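Local coordinates for inulin fructotransferase (Bacillus sp. snu-7, PDB 2INV), which cleaves inulin by intramolecular fructosyl transfer, releasing a cyclic di-fructose anhydride, and is built as a right-handed parallel beta-helix, at residues 15-20 against 60-65; 36-41 against 71-76; 66-71 against 112-117; 121-126 against 160-165; 144-149 against 179-184. One frame throughout, in Å; residues are numbered along the deposited sequence.

Contact 1: residues 15-20 against 60-65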
# COMPACT_ATOMS: atom_id res chain seq x y z
N TYR A 15 20.88 -19.19 -6.97
CA TYR A 15 21.58 -20.05 -6.02
C TYR A 15 20.64 -20.32 -4.84
O TYR A 15 19.73 -19.53 -4.57
CB TYR A 15 22.84 -19.39 -5.45
CG TYR A 15 23.86 -18.85 -6.44
CD1 TYR A 15 23.59 -17.71 -7.19
CD2 TYR A 15 25.12 -19.43 -6.57
CE1 TYR A 15 24.54 -17.15 -8.04
CE2 TYR A 15 26.09 -18.89 -7.42
CZ TYR A 15 25.79 -17.75 -8.15
OH TYR A 15 26.74 -17.20 -8.98
N ASP A 16 20.87 -21.43 -4.16
CA ASP A 16 20.09 -21.81 -2.97
C ASP A 16 21.22 -21.85 -1.94
O ASP A 16 22.19 -22.59 -2.13
CB ASP A 16 19.52 -23.21 -3.15
CG ASP A 16 18.86 -23.74 -1.88
OD1 ASP A 16 19.52 -23.70 -0.81
OD2 ASP A 16 17.71 -24.22 -1.94
N VAL A 17 21.14 -21.08 -0.86
CA VAL A 17 22.25 -21.11 0.08
C VAL A 17 22.60 -22.49 0.64
O VAL A 17 23.77 -22.73 0.95
CB VAL A 17 22.07 -20.11 1.27
CG1 VAL A 17 22.14 -18.68 0.77
CG2 VAL A 17 20.77 -20.37 2.00
N THR A 18 21.64 -23.40 0.72
CA THR A 18 21.93 -24.73 1.28
C THR A 18 22.67 -25.73 0.37
O THR A 18 23.26 -26.68 0.89
CB THR A 18 20.64 -25.42 1.80
OG1 THR A 18 19.82 -25.82 0.69
CG2 THR A 18 19.84 -24.47 2.68
N THR A 19 22.65 -25.54 -0.95
CA THR A 19 23.31 -26.49 -1.86
C THR A 19 24.70 -26.07 -2.31
O THR A 19 25.45 -26.86 -2.87
CB THR A 19 22.52 -26.67 -3.16
OG1 THR A 19 22.34 -25.39 -3.79
CG2 THR A 19 21.18 -27.32 -2.91
N TRP A 20 25.03 -24.81 -2.07
CA TRP A 20 26.29 -24.27 -2.53
C TRP A 20 27.50 -24.45 -1.61
O TRP A 20 27.58 -23.85 -0.54
CB TRP A 20 26.06 -22.80 -2.86
CG TRP A 20 27.27 -22.09 -3.23
CD1 TRP A 20 28.17 -21.51 -2.39
CD2 TRP A 20 27.77 -21.89 -4.55
NE1 TRP A 20 29.20 -20.96 -3.09
CE2 TRP A 20 28.98 -21.18 -4.43
CE3 TRP A 20 27.31 -22.25 -5.83
CZ2 TRP A 20 29.74 -20.80 -5.54
CZ3 TRP A 20 28.07 -21.88 -6.93
CH2 TRP A 20 29.27 -21.16 -6.78
N ILE A 60 19.71 -15.10 -4.84
CA ILE A 60 20.18 -16.00 -3.80
C ILE A 60 18.96 -16.32 -2.94
O ILE A 60 18.40 -15.44 -2.29
CB ILE A 60 21.29 -15.35 -2.95
CG1 ILE A 60 22.48 -14.98 -3.85
CG2 ILE A 60 21.73 -16.30 -1.85
CD1 ILE A 60 23.60 -14.28 -3.12
N ILE A 61 18.55 -17.58 -2.98
CA ILE A 61 17.39 -18.06 -2.24
C ILE A 61 17.77 -18.62 -0.87
O ILE A 61 18.72 -19.40 -0.77
CB ILE A 61 16.68 -19.19 -3.03
CG1 ILE A 61 16.31 -18.70 -4.42
CG2 ILE A 61 15.47 -19.68 -2.26
CD1 ILE A 61 15.47 -17.44 -4.45
N ILE A 62 17.03 -18.24 0.17
CA ILE A 62 17.34 -18.76 1.50
C ILE A 62 16.17 -19.61 2.02
O ILE A 62 15.17 -19.09 2.50
CB ILE A 62 17.63 -17.62 2.50
CG1 ILE A 62 18.81 -16.78 1.98
CG2 ILE A 62 17.99 -18.21 3.87
CD1 ILE A 62 18.99 -15.46 2.70
N PRO A 63 16.29 -20.94 1.89
CA PRO A 63 15.30 -21.94 2.32
C PRO A 63 14.87 -21.81 3.79
O PRO A 63 15.58 -21.23 4.61
CB PRO A 63 16.03 -23.25 2.08
CG PRO A 63 16.74 -22.97 0.80
CD PRO A 63 17.29 -21.56 0.99
N PRO A 64 13.67 -22.30 4.12
CA PRO A 64 13.22 -22.22 5.51
C PRO A 64 14.28 -22.84 6.40
O PRO A 64 14.69 -23.97 6.18
CB PRO A 64 11.93 -23.04 5.50
CG PRO A 64 11.36 -22.68 4.17
CD PRO A 64 12.56 -22.68 3.23
N GLY A 65 14.72 -22.12 7.43
CA GLY A 65 15.72 -22.68 8.30
C GLY A 65 16.44 -21.75 9.25
O GLY A 65 16.28 -20.53 9.21

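Contact 2: residues 36-41 against 71-76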
# COMPACT_ATOMS: atom_id res chain seq x y z
N ALA A 36 29.58 -16.43 5.17
CA ALA A 36 30.68 -16.93 4.37
C ALA A 36 30.17 -17.48 3.04
O ALA A 36 30.77 -17.25 1.99
CB ALA A 36 31.43 -18.02 5.13
N VAL A 37 29.05 -18.19 3.11
CA VAL A 37 28.42 -18.79 1.94
C VAL A 37 28.00 -17.76 0.92
O VAL A 37 28.31 -17.88 -0.27
CB VAL A 37 27.17 -19.61 2.35
CG1 VAL A 37 26.53 -20.24 1.14
CG2 VAL A 37 27.57 -20.67 3.37
N ILE A 38 27.28 -16.73 1.36
CA ILE A 38 26.82 -15.70 0.45
C ILE A 38 28.00 -14.93 -0.14
O ILE A 38 27.99 -14.61 -1.33
CB ILE A 38 25.85 -14.73 1.14
CG1 ILE A 38 24.65 -15.52 1.68
CG2 ILE A 38 25.37 -13.67 0.16
CD1 ILE A 38 23.65 -14.69 2.45
N ASN A 39 29.02 -14.65 0.66
CA ASN A 39 30.16 -13.94 0.10
C ASN A 39 30.81 -14.77 -1.01
O ASN A 39 31.25 -14.22 -2.01
CB ASN A 39 31.19 -13.60 1.19
CG ASN A 39 30.81 -12.35 1.98
OD1 ASN A 39 30.28 -11.39 1.43
ND2 ASN A 39 31.11 -12.36 3.28
N ASP A 40 30.84 -16.10 -0.85
CA ASP A 40 31.43 -16.93 -1.89
C ASP A 40 30.52 -16.95 -3.11
O ASP A 40 31.00 -17.05 -4.24
CB ASP A 40 31.67 -18.37 -1.41
CG ASP A 40 32.55 -19.16 -2.37
OD1 ASP A 40 33.72 -18.79 -2.56
OD2 ASP A 40 32.06 -20.16 -2.94
N ILE A 41 29.20 -16.86 -2.90
CA ILE A 41 28.30 -16.84 -4.04
C ILE A 41 28.50 -15.54 -4.82
O ILE A 41 28.63 -15.57 -6.04
CB ILE A 41 26.81 -16.95 -3.62
CG1 ILE A 41 26.50 -18.37 -3.16
CG2 ILE A 41 25.92 -16.59 -4.80
CD1 ILE A 41 25.18 -18.51 -2.43
N THR A 71 30.17 -14.08 9.51
CA THR A 71 30.87 -13.20 8.56
C THR A 71 29.98 -12.20 7.81
O THR A 71 29.05 -12.58 7.10
CB THR A 71 31.63 -14.03 7.51
OG1 THR A 71 32.53 -14.93 8.16
CG2 THR A 71 32.43 -13.10 6.60
N GLN A 72 30.32 -10.92 7.94
CA GLN A 72 29.59 -9.83 7.28
C GLN A 72 29.57 -9.97 5.77
O GLN A 72 30.62 -10.18 5.14
CB GLN A 72 30.22 -8.48 7.66
CG GLN A 72 29.72 -7.30 6.82
CD GLN A 72 30.57 -6.06 6.99
OE1 GLN A 72 31.63 -5.92 6.37
NE2 GLN A 72 30.11 -5.14 7.84
N VAL A 73 28.39 -9.83 5.18
CA VAL A 73 28.25 -9.94 3.72
C VAL A 73 28.35 -8.59 3.05
O VAL A 73 27.60 -7.67 3.38
CB VAL A 73 26.90 -10.55 3.32
CG1 VAL A 73 26.78 -10.58 1.80
CG2 VAL A 73 26.76 -11.94 3.89
N VAL A 74 29.28 -8.47 2.11
CA VAL A 74 29.46 -7.23 1.39
C VAL A 74 28.82 -7.41 0.02
O VAL A 74 29.25 -8.23 -0.78
CB VAL A 74 30.95 -6.89 1.27
CG1 VAL A 74 31.15 -5.70 0.35
CG2 VAL A 74 31.51 -6.58 2.65
N VAL A 75 27.76 -6.64 -0.21
CA VAL A 75 27.03 -6.70 -1.46
C VAL A 75 27.46 -5.57 -2.36
O VAL A 75 27.21 -4.39 -2.09
CB VAL A 75 25.51 -6.62 -1.22
CG1 VAL A 75 24.77 -6.66 -2.54
CG2 VAL A 75 25.08 -7.77 -0.32
N ASP A 76 28.13 -5.93 -3.45
CA ASP A 76 28.61 -4.95 -4.40
C ASP A 76 28.21 -5.23 -5.84
O ASP A 76 28.89 -4.83 -6.77
CB ASP A 76 30.14 -4.83 -4.28
CG ASP A 76 30.84 -6.12 -4.64
OD1 ASP A 76 30.23 -7.21 -4.50
OD2 ASP A 76 32.02 -6.06 -5.04

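Contact 3: residues 66-71 against 112-117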
# COMPACT_ATOMS: atom_id res chain seq x y z
N ASP A 66 17.23 -22.35 10.13
CA ASP A 66 18.01 -21.64 11.13
C ASP A 66 19.45 -21.52 10.61
O ASP A 66 20.14 -22.53 10.45
CB ASP A 66 18.01 -22.38 12.47
CG ASP A 66 16.65 -22.37 13.14
OD1 ASP A 66 15.92 -21.36 13.01
OD2 ASP A 66 16.30 -23.36 13.82
N TYR A 67 19.90 -20.30 10.35
CA TYR A 67 21.25 -20.06 9.84
C TYR A 67 22.01 -19.02 10.67
O TYR A 67 21.50 -17.94 10.95
CB TYR A 67 21.19 -19.56 8.39
CG TYR A 67 20.29 -20.38 7.49
CD1 TYR A 67 20.73 -21.58 6.95
CD2 TYR A 67 19.01 -19.94 7.19
CE1 TYR A 67 19.90 -22.33 6.12
CE2 TYR A 67 18.17 -20.69 6.37
CZ TYR A 67 18.62 -21.88 5.83
OH TYR A 67 17.79 -22.61 5.02
N ASP A 68 23.24 -19.36 11.05
CA ASP A 68 24.11 -18.47 11.82
C ASP A 68 24.97 -17.62 10.89
O ASP A 68 25.57 -18.14 9.95
CB ASP A 68 25.07 -19.27 12.72
CG ASP A 68 24.43 -19.75 14.01
OD1 ASP A 68 23.22 -19.51 14.21
OD2 ASP A 68 25.16 -20.34 14.83
N LEU A 69 25.05 -16.32 11.16
CA LEU A 69 25.89 -15.45 10.33
C LEU A 69 26.99 -14.86 11.20
O LEU A 69 26.73 -14.02 12.07
CB LEU A 69 25.07 -14.32 9.69
CG LEU A 69 25.84 -13.47 8.66
CD1 LEU A 69 24.91 -13.08 7.54
CD2 LEU A 69 26.45 -12.25 9.32
N HIS A 70 28.22 -15.32 10.96
CA HIS A 70 29.36 -14.82 11.71
C HIS A 70 30.10 -13.81 10.82
O HIS A 70 30.58 -12.78 11.31
CB HIS A 70 30.29 -15.98 12.10
CG HIS A 70 29.81 -16.81 13.25
ND1 HIS A 70 30.05 -16.47 14.57
CD2 HIS A 70 29.11 -17.97 13.28
CE1 HIS A 70 29.54 -17.40 15.36
NE2 HIS A 70 28.96 -18.32 14.61
N THR A 71 30.17 -14.08 9.51
CA THR A 71 30.87 -13.20 8.56
C THR A 71 29.98 -12.20 7.81
O THR A 71 29.05 -12.58 7.10
CB THR A 71 31.63 -14.03 7.51
OG1 THR A 71 32.53 -14.93 8.16
CG2 THR A 71 32.43 -13.10 6.60
N HIS A 112 15.35 -17.83 8.59
CA HIS A 112 15.93 -17.25 9.79
C HIS A 112 17.46 -17.12 9.82
O HIS A 112 18.19 -18.11 9.87
CB HIS A 112 15.41 -18.13 10.93
CG HIS A 112 15.88 -17.75 12.29
ND1 HIS A 112 15.90 -16.44 12.75
CD2 HIS A 112 16.24 -18.52 13.34
CE1 HIS A 112 16.24 -16.44 14.02
NE2 HIS A 112 16.45 -17.68 14.41
N ILE A 113 17.94 -15.87 9.80
CA ILE A 113 19.37 -15.62 9.87
C ILE A 113 19.68 -14.98 11.21
O ILE A 113 19.17 -13.90 11.54
CB ILE A 113 19.87 -14.68 8.76
CG1 ILE A 113 19.85 -15.39 7.42
CG2 ILE A 113 21.29 -14.21 9.10
CD1 ILE A 113 20.34 -14.54 6.27
N ARG A 114 20.51 -15.67 11.99
CA ARG A 114 20.90 -15.14 13.27
C ARG A 114 22.20 -14.41 13.06
O ARG A 114 23.21 -14.99 12.66
CB ARG A 114 21.03 -16.27 14.27
CG ARG A 114 19.96 -17.33 14.10
CD ARG A 114 19.65 -17.94 15.43
NE ARG A 114 20.87 -18.37 16.08
CZ ARG A 114 21.06 -18.42 17.38
NH1 ARG A 114 20.10 -18.07 18.19
NH2 ARG A 114 22.23 -18.81 17.86
N VAL A 115 22.12 -13.11 13.29
CA VAL A 115 23.22 -12.19 13.13
C VAL A 115 24.14 -12.29 14.34
O VAL A 115 23.78 -11.86 15.44
CB VAL A 115 22.67 -10.77 12.98
CG1 VAL A 115 23.80 -9.77 12.80
CG2 VAL A 115 21.71 -10.72 11.80
N LEU A 116 25.31 -12.87 14.13
CA LEU A 116 26.29 -13.03 15.20
C LEU A 116 27.58 -12.33 14.76
O LEU A 116 28.67 -12.88 14.87
CB LEU A 116 26.56 -14.52 15.42
CG LEU A 116 25.29 -15.34 15.64
CD1 LEU A 116 25.61 -16.83 15.57
CD2 LEU A 116 24.67 -14.98 16.98
N THR A 117 27.42 -11.11 14.27
CA THR A 117 28.54 -10.33 13.79
C THR A 117 29.50 -9.81 14.84
O THR A 117 29.13 -9.56 15.99
CB THR A 117 28.05 -9.15 12.94
OG1 THR A 117 27.03 -8.45 13.65
CG2 THR A 117 27.50 -9.64 11.61
O HOH W 1 30.94 -14.07 15.44

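Contact 4: residues 121-126 against 160-165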
# COMPACT_ATOMS: atom_id res chain seq x y z
N ALA A 121 32.76 -5.66 12.07
CA ALA A 121 31.89 -5.79 10.90
C ALA A 121 30.47 -6.01 11.41
O ALA A 121 29.91 -7.10 11.27
CB ALA A 121 32.35 -6.96 10.03
N PRO A 122 29.88 -4.98 12.04
CA PRO A 122 28.53 -4.97 12.61
C PRO A 122 27.40 -5.53 11.74
O PRO A 122 26.66 -6.43 12.16
CB PRO A 122 28.30 -3.49 12.89
CG PRO A 122 29.64 -3.04 13.34
CD PRO A 122 30.58 -3.72 12.35
N GLN A 123 27.29 -4.97 10.55
CA GLN A 123 26.25 -5.30 9.59
C GLN A 123 26.27 -6.70 8.99
O GLN A 123 27.29 -7.17 8.49
CB GLN A 123 26.28 -4.26 8.47
CG GLN A 123 26.51 -2.84 8.99
CD GLN A 123 27.97 -2.40 8.92
OE1 GLN A 123 28.89 -3.20 9.10
NE2 GLN A 123 28.17 -1.11 8.68
N ALA A 124 25.11 -7.36 9.01
CA ALA A 124 24.98 -8.70 8.44
C ALA A 124 25.19 -8.51 6.95
O ALA A 124 25.93 -9.26 6.31
CB ALA A 124 23.58 -9.26 8.71
N PHE A 125 24.55 -7.48 6.42
CA PHE A 125 24.66 -7.14 5.02
C PHE A 125 25.08 -5.69 4.87
O PHE A 125 24.43 -4.78 5.39
CB PHE A 125 23.34 -7.39 4.29
CG PHE A 125 22.96 -8.84 4.22
CD1 PHE A 125 22.18 -9.43 5.22
CD2 PHE A 125 23.43 -9.64 3.19
CE1 PHE A 125 21.88 -10.79 5.18
CE2 PHE A 125 23.14 -10.99 3.14
CZ PHE A 125 22.36 -11.57 4.14
N LEU A 126 26.17 -5.48 4.15
CA LEU A 126 26.67 -4.14 3.91
C LEU A 126 26.78 -3.97 2.41
O LEU A 126 27.63 -4.58 1.75
CB LEU A 126 28.03 -3.93 4.57
CG LEU A 126 28.65 -2.54 4.39
CD1 LEU A 126 27.70 -1.46 4.89
CD2 LEU A 126 29.96 -2.49 5.16
N GLY A 160 24.97 -3.73 19.34
CA GLY A 160 25.91 -3.38 18.29
C GLY A 160 25.76 -4.07 16.95
O GLY A 160 26.68 -3.99 16.12
N LYS A 161 24.64 -4.74 16.70
CA LYS A 161 24.47 -5.42 15.42
C LYS A 161 23.55 -4.65 14.48
O LYS A 161 22.65 -3.93 14.92
CB LYS A 161 23.88 -6.81 15.64
CG LYS A 161 24.77 -7.75 16.43
CD LYS A 161 23.94 -8.87 17.02
CE LYS A 161 24.80 -9.84 17.82
NZ LYS A 161 24.06 -11.09 18.13
N THR A 162 23.78 -4.78 13.18
CA THR A 162 22.92 -4.13 12.20
C THR A 162 22.51 -5.19 11.18
O THR A 162 23.31 -6.06 10.83
CB THR A 162 23.61 -2.96 11.47
OG1 THR A 162 23.94 -1.93 12.41
CG2 THR A 162 22.66 -2.38 10.42
N GLY A 163 21.26 -5.11 10.72
CA GLY A 163 20.75 -6.09 9.77
C GLY A 163 21.15 -5.86 8.33
O GLY A 163 21.87 -6.67 7.73
N ILE A 164 20.67 -4.76 7.76
CA ILE A 164 20.98 -4.42 6.37
C ILE A 164 21.37 -2.96 6.32
O ILE A 164 20.62 -2.09 6.78
CB ILE A 164 19.76 -4.63 5.45
CG1 ILE A 164 19.43 -6.11 5.36
CG2 ILE A 164 20.04 -4.05 4.06
CD1 ILE A 164 18.14 -6.41 4.60
N GLU A 165 22.55 -2.67 5.79
CA GLU A 165 22.99 -1.29 5.70
C GLU A 165 23.51 -0.94 4.32
O GLU A 165 24.42 -1.60 3.80
CB GLU A 165 24.05 -0.97 6.75
CG GLU A 165 24.78 0.32 6.47
CD GLU A 165 25.43 0.93 7.69
OE1 GLU A 165 25.75 0.18 8.64
OE2 GLU A 165 25.61 2.17 7.70

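Contact 5: residues 144-149 against 179-184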
# COMPACT_ATOMS: atom_id res chain seq x y z
N CYS A 144 14.32 -13.47 7.37
CA CYS A 144 14.43 -12.97 8.73
C CYS A 144 15.82 -12.69 9.31
O CYS A 144 16.70 -13.54 9.26
CB CYS A 144 13.69 -13.94 9.65
SG CYS A 144 13.69 -13.53 11.41
N LEU A 145 15.99 -11.48 9.86
CA LEU A 145 17.25 -11.06 10.48
C LEU A 145 17.00 -10.89 11.98
O LEU A 145 16.27 -9.99 12.41
CB LEU A 145 17.75 -9.75 9.86
CG LEU A 145 18.42 -9.89 8.49
CD1 LEU A 145 18.71 -8.51 7.92
CD2 LEU A 145 19.71 -10.69 8.64
N ASP A 146 17.65 -11.76 12.76
CA ASP A 146 17.48 -11.78 14.21
C ASP A 146 18.80 -11.55 14.96
O ASP A 146 19.79 -12.26 14.76
CB ASP A 146 16.83 -13.14 14.54
CG ASP A 146 16.86 -13.49 16.01
OD1 ASP A 146 17.00 -12.60 16.87
OD2 ASP A 146 16.72 -14.70 16.31
N GLY A 147 18.80 -10.52 15.81
CA GLY A 147 19.99 -10.16 16.59
C GLY A 147 20.20 -11.02 17.81
O GLY A 147 21.15 -10.82 18.58
N VAL A 148 19.31 -11.99 17.99
CA VAL A 148 19.38 -12.94 19.09
C VAL A 148 19.12 -12.41 20.51
O VAL A 148 18.31 -12.98 21.24
CB VAL A 148 20.73 -13.68 19.07
CG1 VAL A 148 20.78 -14.72 20.17
CG2 VAL A 148 20.93 -14.32 17.71
N GLY A 149 19.81 -11.34 20.90
CA GLY A 149 19.62 -10.82 22.25
C GLY A 149 20.22 -9.46 22.51
O GLY A 149 21.03 -8.96 21.72
N GLY A 179 11.58 -9.46 7.88
CA GLY A 179 11.36 -9.61 9.30
C GLY A 179 12.65 -9.25 9.99
O GLY A 179 13.68 -9.91 9.79
N PHE A 180 12.62 -8.18 10.78
CA PHE A 180 13.80 -7.73 11.51
C PHE A 180 13.45 -7.83 12.98
O PHE A 180 12.40 -7.34 13.41
CB PHE A 180 14.11 -6.27 11.19
CG PHE A 180 14.55 -6.02 9.78
CD1 PHE A 180 15.90 -6.05 9.42
CD2 PHE A 180 13.61 -5.71 8.80
CE1 PHE A 180 16.30 -5.76 8.13
CE2 PHE A 180 14.00 -5.41 7.50
CZ PHE A 180 15.35 -5.44 7.16
N VAL A 181 14.32 -8.45 13.77
CA VAL A 181 14.04 -8.57 15.19
C VAL A 181 15.29 -8.61 16.05
O VAL A 181 16.29 -9.25 15.71
CB VAL A 181 13.15 -9.80 15.46
CG1 VAL A 181 13.86 -11.08 15.05
CG2 VAL A 181 12.76 -9.86 16.92
N TYR A 182 15.23 -7.88 17.17
CA TYR A 182 16.31 -7.78 18.15
C TYR A 182 17.67 -7.33 17.60
O TYR A 182 18.71 -7.87 17.96
CB TYR A 182 16.43 -9.11 18.91
CG TYR A 182 15.83 -9.10 20.31
CD1 TYR A 182 14.58 -8.53 20.56
CD2 TYR A 182 16.51 -9.69 21.38
CE1 TYR A 182 14.03 -8.52 21.86
CE2 TYR A 182 15.96 -9.70 22.68
CZ TYR A 182 14.72 -9.11 22.90
OH TYR A 182 14.20 -9.12 24.17
N LEU A 183 17.65 -6.30 16.76
CA LEU A 183 18.86 -5.72 16.16
C LEU A 183 19.01 -4.28 16.62
O LEU A 183 18.02 -3.54 16.63
CB LEU A 183 18.75 -5.72 14.63
CG LEU A 183 18.82 -7.06 13.91
CD1 LEU A 183 18.36 -6.90 12.48
CD2 LEU A 183 20.25 -7.58 13.97
N GLU A 184 20.22 -3.84 16.96
CA GLU A 184 20.34 -2.46 17.40
C GLU A 184 19.90 -1.53 16.27
O GLU A 184 19.28 -0.50 16.52
CB GLU A 184 21.75 -2.11 17.86
CG GLU A 184 21.69 -0.84 18.69
CD GLU A 184 22.97 -0.49 19.41
OE1 GLU A 184 23.64 -1.41 19.93
OE2 GLU A 184 23.30 0.71 19.49

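Contact 1: residues 15-20 against 60-65
V17 shows how a chain leaving a strand can still bond to and pack on the neighbouring one. Its backbone N gives a 2.9 Å hydrogen bond to I61 O, aimed almost straight down that carbonyl, while I61 N returns one to Y15 O; strand 14-16 thereby runs parallel to strand 58-62 until the chain bends off at V17. V17 CB lies 4.0 Å from I61 O, and there the side chain forks. CG1 lies anti to its own carbonyl carbon (chi1 -67°) and comes within 3.6 Å of I60 CG2, the two side chains crossing at about a right angle. CG2 lies 4.0 Å from I62 CG2 and 3.8 Å from P63 CD. The P63 ring is met from a second direction by D16, whose carboxylate approaches at a slant and puts OD2 3.2 Å from P63 CG; T18 CG2 comes up to P63 CG as well. An Asx turn helps keep the D16 carboxylate there: OD1 accepts from T18 N at 2.6 Å, nearly in line with its C-O bond. T18 OG1 is a second donor to the same oxygen, arriving from above the carboxylate plane. On the Y15 and I60 face, helix 30-48, which packs on Y15 through I41 and I45, probably caps this end of the beta-helix, and the Y15 hydroxyl bonds to D44 and R48. The chemistry is divided: the V17 methyls pack on I60, I62 and P63, while the doubly gripped D16 oxygen spends its hydrogen bonds on its own turn and offers the proline ring mainly van der Waals contact.

Contact 2: residues 36-41 against 71-76
N39, packed against V73 and T71, illustrates how a side-chain amide can stand in for a missing strand partner. The helix 36-41 runs beside strand 73-75 with the axes of the short segments 7.9 Å apart and their directions 29° apart. N39, which has the most surface buried here, uses both ends of its amide on the backbone at Q72 and V74, where the strand begins. ND2 donates to Q72 O over 2.9 Å in a nearly straight bond (171°) that lies in the amide plane of N39 but comes to the Q72 carbonyl from above its plane. OD1 accepts from V74 N at 3.2 Å, this time in its own carbonyl plane and on a lone pair. Because CG lies anti to the N39 carbonyl carbon (chi1 -81°), the amide is carried from the flank of the helix across to the strand. The V73 backbone links the two bonded groups, and its CG1 stands 3.6 Å from N39 OD1 and 3.8 Å from I38 CG2, the isoleucine and valine crossing at about a right angle. T71 closes the other end, its CG2 3.6 Å from N39 ND2 and its CB against A36 N, while its hydroxyl bonds to D33 at the start of the helix. Farther in, F125 touches both I38 and V73, consistent with the helix capping the end of the beta-helix. Two bonds at opposite ends fix the amide's rotation and distinguish its oxygen from its nitrogen; the helix thus satisfies the Q72 carbonyl and the V74 amide.

Contact 3: residues 66-71 against 112-117
D68 and R114 lie side by side on neighbouring strands, pointing the same way, and form a salt bridge. R114 NE reaches D68 OD1 at 3.2 Å, in a nearly straight bond that meets the oxygen almost along its C-O bond and lies in the guanidinium plane; carboxylate and guanidinium are only 27° apart. Next along this face, L116 CD1 packs 3.5 Å from D68 CG, and then over one face of the H70 ring, a CH-pi contact 4.2 Å from the centroid. Water 1 lies at the edge of that ring, 2.7 Å from H70 ND1, and donates to L116 O, tying the ends of the two segments together. Beneath these side chains, strands 66-69 and 112-115 pair in parallel: Y67 N and L69 N give hydrogen bonds to H112 O and R114 O, and Y67 O and L69 O take them from R114 N and L116 N. Such pairing between successive coils, each residue beside its equivalent one turn on, is the hallmark of the right-handed parallel beta-helix. Inward-facing residues stack along the core in the same register. L69 CB sits 3.8 Å from I113 CG2, and L69 CD2 extends to T117 CG2 at 3.6 Å, helped by a CG placed anti to its backbone N (chi1 -172°). A second shell holds the pieces in place. Q107 accepts a hydrogen bond from R114 NH1, so NE and NH1 have separate partners, D68 and Q107, which limits the guanidinium's turning; I34 of helix 30-48 packs on Y67 and L69; and the Y67 hydroxyl bonds to P63 O.

Contact 4: residues 121-126 against 160-165
Q123 pairs with T162 on parallel chains that turn a corner together, A124 N bonding to T162 O and F125 N to G163 O at the bend, before E165 N returns to F125 O at 2.9 Å and the pairing resumes at F125 with I164 and L126 with E165. On the Q123 and E165 side of the sheet the side chains make a polar crossing. Q123 NE2 donates to E165 OE1 over 2.7 Å; the oxygen lies in the amide plane of Q123, yet is approached from well above the carboxylate plane, the two flat groups standing 64° apart. The glutamine chain is bent at chi2 (96°), which turns its amide toward the glutamate, and CG itself rests 3.8 Å from T162 CB. E165 reaches out from the other strand with its chain extended, and its CG lies 3.8 Å from L126 CD1, the two side chains pointing the same way. A leucine in place of Q123 would probably leave E165 OE1 without this amide donor and the carboxylate freer to swing. On the inner side, A124 CB presses against G163 O at 3.3 Å, the same oxygen that lies at the edge of the F125 ring, and F125 CB packs 4.3 Å from I164 CG1. L145 of strand 135-146 touches A124, F125 and I164 in the interior. Corners stacked in register, here with F125 and I164 turned inward and Q123 and E165 on the other face, are typical of successive coils of a parallel beta-helix.

Contact 5: residues 144-149 against 179-184
L145 and F180 lie side by side and point the same way into the interior, with L145 CD1 3.7 Å from F180 CE1 on the phenylalanine ring. L183, just past the end of strand 179-181, joins them, its CD1 3.9 Å from L145 CB and its CD2 against G147 CA. On the reverse face D146 and V181 are likewise aligned, D146 CB 3.7 Å from V181 CG1. Strands 144-146 and 179-181, only 5° apart in direction, belong to consecutive coils of the parallel beta-helix, and side chains alternate between the interior face of L145 and F180 and the face of D146 and V181. Three backbone bonds hold the register: L145 N to G179 O, V181 N to L145 O and G147 N to V181 O. D146 OD1 also receives V148 N at 2.6 Å from above its carboxylate plane, an Asx turn that bends the chain out of the strand, and forms a salt bridge with R92. An alanine at D146 is likely to leave the R92 charge without this mate and the turn at V148 less firmly fixed. Beyond the turn, G149 CA approaches the edge of the Y182 ring, 3.4 Å from its CD2, while F150 stacks on that ring and D96 binds its hydroxyl.

How the contacts relate
Contacts 1 to 5 follow the beta-helix from its N-terminal end inward. Helix 30-48 joins contacts 1 and 2, where W20 NE1 lies 3.0 Å from D40 OD2. Contact 2 passes to contact 4 through V73 O and L126 N, 2.7 Å apart, and contact 3 to contact 5 through I113 N and C144 O, also 2.7 Å apart. K161 of contact 4 bridges three of them: its NZ is 2.8 Å from V115 O of contact 3 and 3.0 Å from G147 O of contact 5. Contact 5 lies near bound sugar, the Y182 side chain standing about 7 Å from a fructose; the I61 side chain in contact 1 is about 8 Å from a bound phosphonate. Residues lining the glycan pockets, such as S93, E204 and R134, lie outside all five contacts.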